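Local coordinates for ancylostoma secreted protein 1 (Necator americanus, PDB 3NT8) that is a secreted protein built of two CAP domains and is probably associated with the transition to parasitism by infective hookworm larvae, at residues A[87-92]-A[163-168]; A[110-115]-A[169-174]; A[336-341]-A[396-401]. One frame throughout, in Å; residues are numbered along the deposited sequence.

Contact 1. Residues A[87-92]-A[163-168]; sequences QSCPSG and AYKVCG
The side chain of Lys165 lies across that of Gln87 at an oblique angle, its methylenes passing over the glutamine amide before the ammonium closes on the amide oxygen. Beside this pair, the disulfide Cys89–Cys167 of the first CAP domain, an alpha-beta-alpha sandwich, ties the loop that follows helix 76-85 to strand 159-167 of the central sheet. Lysine suits its place because its chain is long and apolar until its end: CD sits 3.6 Å from Gln87 NE2, and NZ gives a hydrogen bond of 2.6 Å to Gln87 OE1. Lys165 places CG anti to the backbone N (chi1 -173°) and then bends at the next bond, which carries its end across the glutamine amide. The ammonium stands above the amide plane, 40° out of it, and so misses the oxygen's lone-pair direction. Gln87, folded at chi2, turns its amide back toward the strand although CB points away from it. The amide uses both its ends, since NE2 also donates to Gln83 O near the end of the preceding helix; the two bonds together limit its rotation. Both residues belong to the solvent-facing side of the contact, whereas Cys89 is buried, with its side chain against Ala172 of the adjacent strand. Both cysteine CB atoms point across the gap, and each SG lies beside its own backbone N, which brings the sulfurs within bonding distance. Lys165 O lies 3.3 Å from Cys89 SG, and Gln87 O is 3.6 Å from Cys167 SG, so carbonyl oxygens from both segments approach the bridge. Its SG–SG bond measures 2.1 Å between Cys89 and Cys167, with a torsion of 93° about it, close to the relaxed value for a disulfide.

Contact 2. Residues A[110-115]-A[169-174]; sequences GGYPDP and TKLAVS
The Tyr112 ring lays one face on Leu171, whose CB stands 3.8 Å from the ring centroid and 24° off its normal, a CH-pi contact displaced toward the rim. The nearest ring atom is CE2, 3.5 Å from Leu171 CB. Thr169 O, 3.6 Å from Tyr112 CE2, and the carbonyl carbon of Lys170 approach the ring obliquely. Tyrosine fits here because its broad ring can cover both the backbone and the side-chain base at the start of strand 170-177. Leu171 has CG anti to the backbone N (chi1 175°), which lets the branch extend past the ring to Pro115; there its CD1 meets Pro115 CB at 3.8 Å. The rigid ring of Pro115 offers a compact apolar surface to that methyl. The positive phi of Gly111 (74°) suits a residue without a side chain and lets the loop pass the strand's start at close range, Gly111 CA lying 4.3 Å from Thr169 CA. Tyr112 also touches Trp106 and Val166, so its ring meets side chains of three neighbouring strands. The contact is largely apolar, CH-pi and methyl packing beside backbone carbonyls; without hydrogen bonds between the segments, it depends mainly on shape and burial.

Contact 3. Residues A[336-341]-A[396-401]; sequences YGVGPS and HVIYTM
Val397 meets segment 336-341 through its CG1, 3.8 Å from Ser341 O, while its own carbonyl oxygen is gripped from within its segment: His396 ND1 donates a nearly straight bond of 2.7 Å to Val397 O (170° at the hydrogen). The donor enters on a lone pair in the carbonyl plane, with the acceptor in the plane of the imidazole, which fixes that ring's rotation. Ser341 O is also approached by the methionine, Met401 CE lying 3.1 Å from Ser341 O. The thioether curls over the turn at Pro340 and Ser341, with Met401 SD 3.4 Å from Pro340 O; a bend at chi3 of Met401 (-77°) swings its terminal methyl back onto Ser341. An unbranched, flexible chain is apt for following such a backbone curve. Deeper in, Val338 and Ile398 reach toward each other tip to tip: Ile398 CD1 stands 3.8 Å from both Val338 CG1 and Val338 CG2, seated against the fork of the valine. The amides of Val338 and Gly339 are held by the two carboxylate oxygens of Asp259. This contact joins the 336-341 loop of the second CAP domain, between helices 332-335 and 346-349, to the loop beyond strand 381-388, with helix 357-363 beneath: Val338 rests on Tyr359, and Ile398 on Thr360 and Ala363.

Contacts 1 and 2 adjoin in the first CAP domain, their centres 8 Å apart. They share one four-stranded sheet through neighbouring antiparallel strands 159-167 and 170-177, and backbone pairs such as Lys165 N with Ala172 O join them directly. Their segments alternate along the chain, 87-92, 110-115, 163-168, 169-174, so two separate loops are secured to one hairpin. Contact 3 comes later, in the second half of the chain, on the second CAP domain, where it joins loops beside helices rather than sheet strands. Its centre lies 53 Å from that of contact 1 and 58 Å from that of contact 2, across the chain's centre, consistent with two separately folded domains in tandem.

Contact 1. Residues A[87-92]-A[163-168]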
loop_
_atom_site.group_PDB
_atom_site.type_symbol
_atom_site.label_atom_id
_atom_site.label_comp_id
_atom_site.label_asym_id
_atom_site.label_seq_id
_atom_site.Cartn_x
_atom_site.Cartn_y
_atom_site.Cartn_z
ATOM N N GLN A 87 18.404 22.079 5.660
ATOM C CA GLN A 87 19.101 23.245 6.234
ATOM C C GLN A 87 19.684 24.189 5.156
ATOM O O GLN A 87 19.788 25.407 5.353
ATOM C CB GLN A 87 20.154 22.825 7.273
ATOM C CG GLN A 87 19.583 22.283 8.609
ATOM C CD GLN A 87 18.924 23.355 9.502
ATOM O OE1 GLN A 87 19.587 24.303 9.978
ATOM N NE2 GLN A 87 17.605 23.181 9.756
ATOM N N SER A 88 20.012 23.628 3.998
ATOM C CA SER A 88 20.584 24.417 2.911
ATOM C C SER A 88 19.578 24.688 1.772
ATOM O O SER A 88 19.982 25.082 0.662
ATOM C CB SER A 88 21.771 23.657 2.348
ATOM O OG SER A 88 21.356 22.324 2.057
ATOM N N CYS A 89 18.288 24.502 2.062
ATOM C CA CYS A 89 17.197 24.591 1.065
ATOM C C CYS A 89 17.527 23.830 -0.237
ATOM O O CYS A 89 17.539 24.428 -1.347
ATOM C CB CYS A 89 16.767 26.043 0.790
ATOM S SG CYS A 89 16.337 27.001 2.290
ATOM N N PRO A 90 17.793 22.507 -0.103
ATOM C CA PRO A 90 18.215 21.729 -1.275
ATOM C C PRO A 90 17.116 21.613 -2.321
ATOM O O PRO A 90 15.925 21.653 -1.972
ATOM C CB PRO A 90 18.535 20.339 -0.681
ATOM C CG PRO A 90 17.582 20.204 0.425
ATOM C CD PRO A 90 17.535 21.623 1.052
ATOM N N SER A 91 17.537 21.461 -3.579
ATOM C CA SER A 91 16.655 21.014 -4.697
ATOM C C SER A 91 16.301 19.517 -4.614
ATOM O O SER A 91 17.115 18.710 -4.189
ATOM C CB SER A 91 17.332 21.276 -6.041
ATOM O OG SER A 91 17.416 22.681 -6.284
ATOM N N GLY A 92 15.085 19.160 -5.018
ATOM C CA GLY A 92 14.686 17.766 -5.054
ATOM C C GLY A 92 14.226 17.228 -3.723
ATOM O O GLY A 92 13.827 17.987 -2.838
ATOM N N ALA A 163 8.367 20.904 8.343
ATOM C CA ALA A 163 9.339 21.894 8.731
ATOM C C ALA A 163 9.583 22.886 7.570
ATOM O O ALA A 163 9.380 22.512 6.426
ATOM C CB ALA A 163 10.674 21.174 9.170
ATOM N N TYR A 164 9.924 24.154 7.857
ATOM C CA TYR A 164 10.445 25.094 6.843
ATOM C C TYR A 164 11.875 25.533 7.248
ATOM O O TYR A 164 12.280 25.296 8.367
ATOM C CB TYR A 164 9.531 26.290 6.592
ATOM C CG TYR A 164 9.234 27.085 7.847
ATOM C CD1 TYR A 164 10.229 27.884 8.466
ATOM C CD2 TYR A 164 8.010 26.983 8.454
ATOM C CE1 TYR A 164 9.969 28.575 9.648
ATOM C CE2 TYR A 164 7.737 27.654 9.634
ATOM C CZ TYR A 164 8.730 28.448 10.230
ATOM O OH TYR A 164 8.469 29.096 11.396
ATOM N N LYS A 165 12.662 26.050 6.299
ATOM C CA LYS A 165 13.965 26.646 6.562
ATOM C C LYS A 165 14.148 27.847 5.669
ATOM O O LYS A 165 13.936 27.725 4.480
ATOM C CB LYS A 165 15.071 25.651 6.284
ATOM C CG LYS A 165 16.458 26.103 6.667
ATOM C CD LYS A 165 16.651 26.284 8.156
ATOM C CE LYS A 165 18.140 26.693 8.369
ATOM N NZ LYS A 165 18.611 26.733 9.808
ATOM N N VAL A 166 14.536 28.996 6.251
ATOM C CA VAL A 166 14.936 30.178 5.488
ATOM C C VAL A 166 16.434 30.078 5.025
ATOM O O VAL A 166 17.320 29.725 5.802
ATOM C CB VAL A 166 14.674 31.501 6.282
ATOM C CG1 VAL A 166 15.094 32.718 5.502
ATOM C CG2 VAL A 166 13.198 31.623 6.627
ATOM N N CYS A 167 16.697 30.367 3.747
ATOM C CA CYS A 167 18.079 30.425 3.291
ATOM C C CYS A 167 18.330 31.745 2.612
ATOM O O CYS A 167 18.383 31.818 1.393
ATOM C CB CYS A 167 18.401 29.271 2.343
ATOM S SG CYS A 167 18.151 27.668 3.040
ATOM N N GLY A 168 18.461 32.809 3.401
ATOM C CA GLY A 168 18.588 34.156 2.848
ATOM C C GLY A 168 17.375 34.656 2.098
ATOM O O GLY A 168 16.521 35.308 2.677
#

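Contact 2. Residues A[110-115]-A[169-174]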
loop_
_atom_site.group_PDB
_atom_site.type_symbol
_atom_site.label_atom_id
_atom_site.label_comp_id
_atom_site.label_asym_id
_atom_site.label_seq_id
_atom_site.Cartn_x
_atom_site.Cartn_y
_atom_site.Cartn_z
ATOM N N GLY A 110 13.328 40.169 -0.928
ATOM C CA GLY A 110 13.164 40.761 0.403
ATOM C C GLY A 110 13.392 39.837 1.588
ATOM O O GLY A 110 13.339 40.269 2.747
ATOM N N GLY A 111 13.668 38.570 1.309
ATOM C CA GLY A 111 13.845 37.574 2.369
ATOM C C GLY A 111 12.527 37.142 3.042
ATOM O O GLY A 111 11.454 37.340 2.506
ATOM N N TYR A 112 12.618 36.557 4.242
ATOM C CA TYR A 112 11.447 35.948 4.884
ATOM C C TYR A 112 11.507 36.190 6.398
ATOM O O TYR A 112 11.940 35.304 7.177
ATOM C CB TYR A 112 11.357 34.449 4.520
ATOM C CG TYR A 112 11.052 34.201 3.037
ATOM C CD1 TYR A 112 9.794 34.454 2.525
ATOM C CD2 TYR A 112 12.028 33.700 2.168
ATOM C CE1 TYR A 112 9.490 34.235 1.216
ATOM C CE2 TYR A 112 11.725 33.442 0.840
ATOM C CZ TYR A 112 10.451 33.742 0.370
ATOM O OH TYR A 112 10.100 33.560 -0.930
ATOM N N PRO A 113 11.162 37.438 6.816
ATOM C CA PRO A 113 11.195 37.739 8.230
ATOM C C PRO A 113 10.041 37.025 8.991
ATOM O O PRO A 113 10.127 36.879 10.198
ATOM C CB PRO A 113 11.046 39.268 8.262
ATOM C CG PRO A 113 10.209 39.563 6.992
ATOM C CD PRO A 113 10.764 38.601 5.994
ATOM N N ASP A 114 8.993 36.589 8.288
ATOM C CA ASP A 114 7.924 35.816 8.920
ATOM C C ASP A 114 7.518 34.602 8.071
ATOM O O ASP A 114 6.469 34.610 7.388
ATOM C CB ASP A 114 6.731 36.696 9.209
ATOM C CG ASP A 114 5.781 36.071 10.184
ATOM O OD1 ASP A 114 6.122 34.992 10.710
ATOM O OD2 ASP A 114 4.720 36.656 10.434
ATOM N N PRO A 115 8.358 33.563 8.075
ATOM C CA PRO A 115 8.095 32.399 7.218
ATOM C C PRO A 115 6.776 31.635 7.504
ATOM O O PRO A 115 6.299 30.908 6.645
ATOM C CB PRO A 115 9.315 31.486 7.477
ATOM C CG PRO A 115 9.810 31.903 8.782
ATOM C CD PRO A 115 9.544 33.366 8.923
ATOM N N THR A 169 17.307 34.382 0.800
ATOM C CA THR A 169 16.203 34.878 -0.074
ATOM C C THR A 169 15.362 33.711 -0.556
ATOM O O THR A 169 14.511 33.857 -1.446
ATOM C CB THR A 169 16.715 35.678 -1.333
ATOM O OG1 THR A 169 17.790 34.958 -1.941
ATOM C CG2 THR A 169 17.193 37.084 -0.961
ATOM N N LYS A 170 15.618 32.548 0.030
ATOM C CA LYS A 170 14.961 31.351 -0.386
ATOM C C LYS A 170 14.296 30.673 0.823
ATOM O O LYS A 170 14.842 30.641 1.903
ATOM C CB LYS A 170 15.983 30.425 -1.072
ATOM C CG LYS A 170 15.436 29.112 -1.645
ATOM C CD LYS A 170 16.464 28.502 -2.656
ATOM C CE LYS A 170 15.904 27.425 -3.641
ATOM N NZ LYS A 170 15.189 26.299 -2.907
ATOM N N LEU A 171 13.114 30.101 0.614
ATOM C CA LEU A 171 12.378 29.414 1.688
ATOM C C LEU A 171 11.927 28.053 1.206
ATOM O O LEU A 171 11.283 27.936 0.208
ATOM C CB LEU A 171 11.149 30.227 2.129
ATOM C CG LEU A 171 10.223 29.563 3.170
ATOM C CD1 LEU A 171 10.827 29.504 4.563
ATOM C CD2 LEU A 171 8.957 30.314 3.263
ATOM N N ALA A 172 12.273 27.021 1.940
ATOM C CA ALA A 172 11.776 25.717 1.564
ATOM C C ALA A 172 10.806 25.278 2.665
ATOM O O ALA A 172 11.094 25.472 3.873
ATOM C CB ALA A 172 12.940 24.738 1.399
ATOM N N VAL A 173 9.639 24.810 2.238
ATOM C CA VAL A 173 8.605 24.271 3.111
ATOM C C VAL A 173 8.264 22.858 2.641
ATOM O O VAL A 173 8.104 22.645 1.460
ATOM C CB VAL A 173 7.329 25.113 3.066
ATOM C CG1 VAL A 173 6.328 24.547 4.094
ATOM C CG2 VAL A 173 7.645 26.614 3.305
ATOM N N SER A 174 8.225 21.905 3.560
ATOM C CA SER A 174 8.229 20.475 3.207
ATOM C C SER A 174 7.485 19.670 4.295
ATOM O O SER A 174 7.452 20.054 5.409
ATOM C CB SER A 174 9.654 19.905 2.979
ATOM O OG SER A 174 9.604 18.539 2.469
#

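Contact 3. Residues A[336-341]-A[396-401]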
loop_
_atom_site.group_PDB
_atom_site.type_symbol
_atom_site.label_atom_id
_atom_site.label_comp_id
_atom_site.label_asym_id
_atom_site.label_seq_id
_atom_site.Cartn_x
_atom_site.Cartn_y
_atom_site.Cartn_z
ATOM N N TYR A 336 -4.683 -5.912 -16.973
ATOM C CA TYR A 336 -4.311 -6.500 -18.233
ATOM C C TYR A 336 -5.237 -7.602 -18.695
ATOM O O TYR A 336 -5.611 -7.624 -19.841
ATOM C CB TYR A 336 -2.841 -7.001 -18.183
ATOM C CG TYR A 336 -1.824 -5.945 -17.699
ATOM C CD1 TYR A 336 -1.610 -4.761 -18.411
ATOM C CD2 TYR A 336 -1.059 -6.155 -16.560
ATOM C CE1 TYR A 336 -0.647 -3.780 -17.978
ATOM C CE2 TYR A 336 -0.076 -5.192 -16.117
ATOM C CZ TYR A 336 0.110 -4.004 -16.842
ATOM O OH TYR A 336 1.049 -3.039 -16.457
ATOM N N GLY A 337 -5.573 -8.519 -17.799
ATOM C CA GLY A 337 -6.627 -9.463 -18.025
ATOM C C GLY A 337 -6.121 -10.854 -18.349
ATOM O O GLY A 337 -4.992 -11.019 -18.776
ATOM N N VAL A 338 -7.003 -11.833 -18.182
ATOM C CA VAL A 338 -6.752 -13.235 -18.519
ATOM C C VAL A 338 -7.765 -13.761 -19.572
ATOM O O VAL A 338 -7.373 -14.386 -20.561
ATOM C CB VAL A 338 -6.800 -14.135 -17.281
ATOM C CG1 VAL A 338 -6.824 -15.598 -17.695
ATOM C CG2 VAL A 338 -5.557 -13.865 -16.363
ATOM N N GLY A 339 -9.053 -13.538 -19.331
ATOM C CA GLY A 339 -10.112 -13.987 -20.240
ATOM C C GLY A 339 -10.857 -15.197 -19.649
ATOM O O GLY A 339 -10.419 -15.731 -18.656
ATOM N N PRO A 340 -11.994 -15.598 -20.248
ATOM C CA PRO A 340 -12.866 -16.629 -19.732
ATOM C C PRO A 340 -12.289 -18.052 -19.843
ATOM O O PRO A 340 -12.721 -18.929 -19.114
ATOM C CB PRO A 340 -14.145 -16.480 -20.627
ATOM C CG PRO A 340 -13.647 -15.812 -21.862
ATOM C CD PRO A 340 -12.636 -14.869 -21.362
ATOM N N SER A 341 -11.360 -18.310 -20.756
ATOM C CA SER A 341 -10.733 -19.666 -20.818
ATOM C C SER A 341 -9.848 -19.865 -19.576
ATOM O O SER A 341 -9.569 -21.022 -19.169
ATOM C CB SER A 341 -9.849 -19.872 -22.092
ATOM O OG SER A 341 -8.685 -19.051 -22.096
ATOM N N HIS A 396 -1.535 -24.010 -19.220
ATOM C CA HIS A 396 -2.466 -24.642 -18.244
ATOM C C HIS A 396 -3.415 -23.598 -17.653
ATOM O O HIS A 396 -3.067 -22.404 -17.596
ATOM C CB HIS A 396 -1.662 -25.256 -17.117
ATOM C CG HIS A 396 -2.414 -26.249 -16.287
ATOM N ND1 HIS A 396 -3.330 -25.870 -15.328
ATOM C CD2 HIS A 396 -2.342 -27.607 -16.229
ATOM C CE1 HIS A 396 -3.803 -26.947 -14.727
ATOM N NE2 HIS A 396 -3.221 -28.012 -15.252
ATOM N N VAL A 397 -4.630 -24.015 -17.266
ATOM C CA VAL A 397 -5.544 -23.122 -16.596
ATOM C C VAL A 397 -4.959 -22.681 -15.231
ATOM O O VAL A 397 -4.233 -23.426 -14.581
ATOM C CB VAL A 397 -6.923 -23.737 -16.398
ATOM C CG1 VAL A 397 -7.658 -23.989 -17.771
ATOM C CG2 VAL A 397 -6.770 -24.948 -15.637
ATOM N N ILE A 398 -5.248 -21.442 -14.832
ATOM C CA ILE A 398 -4.746 -20.911 -13.562
ATOM C C ILE A 398 -5.501 -21.629 -12.434
ATOM O O ILE A 398 -4.934 -21.963 -11.388
ATOM C CB ILE A 398 -4.926 -19.382 -13.448
ATOM C CG1 ILE A 398 -4.271 -18.647 -14.603
ATOM C CG2 ILE A 398 -4.443 -18.833 -12.073
ATOM C CD1 ILE A 398 -4.958 -17.300 -14.879
ATOM N N TYR A 399 -6.783 -21.850 -12.640
ATOM C CA TYR A 399 -7.582 -22.630 -11.673
ATOM C C TYR A 399 -8.708 -23.347 -12.424
ATOM O O TYR A 399 -9.173 -22.865 -13.507
ATOM C CB TYR A 399 -8.121 -21.766 -10.529
ATOM C CG TYR A 399 -8.877 -20.500 -10.907
ATOM C CD1 TYR A 399 -10.216 -20.557 -11.333
ATOM C CD2 TYR A 399 -8.265 -19.268 -10.796
ATOM C CE1 TYR A 399 -10.915 -19.439 -11.654
ATOM C CE2 TYR A 399 -8.949 -18.106 -11.090
ATOM C CZ TYR A 399 -10.288 -18.213 -11.535
ATOM O OH TYR A 399 -11.023 -17.133 -11.853
ATOM N N THR A 400 -9.118 -24.510 -11.886
ATOM C CA THR A 400 -10.197 -25.310 -12.479
ATOM C C THR A 400 -11.513 -24.581 -12.224
ATOM O O THR A 400 -11.840 -24.170 -11.072
ATOM C CB THR A 400 -10.306 -26.697 -11.819
ATOM O OG1 THR A 400 -9.058 -27.367 -11.960
ATOM C CG2 THR A 400 -11.434 -27.562 -12.519
ATOM N N MET A 401 -12.273 -24.487 -13.284
ATOM C CA MET A 401 -13.451 -23.700 -13.340
ATOM C C MET A 401 -14.735 -24.481 -13.029
ATOM O O MET A 401 -14.964 -25.609 -13.531
ATOM C CB MET A 401 -13.514 -23.002 -14.733
ATOM C CG MET A 401 -12.556 -21.853 -14.921
ATOM S SD MET A 401 -12.628 -21.208 -16.591
ATOM C CE MET A 401 -11.672 -22.515 -17.405
#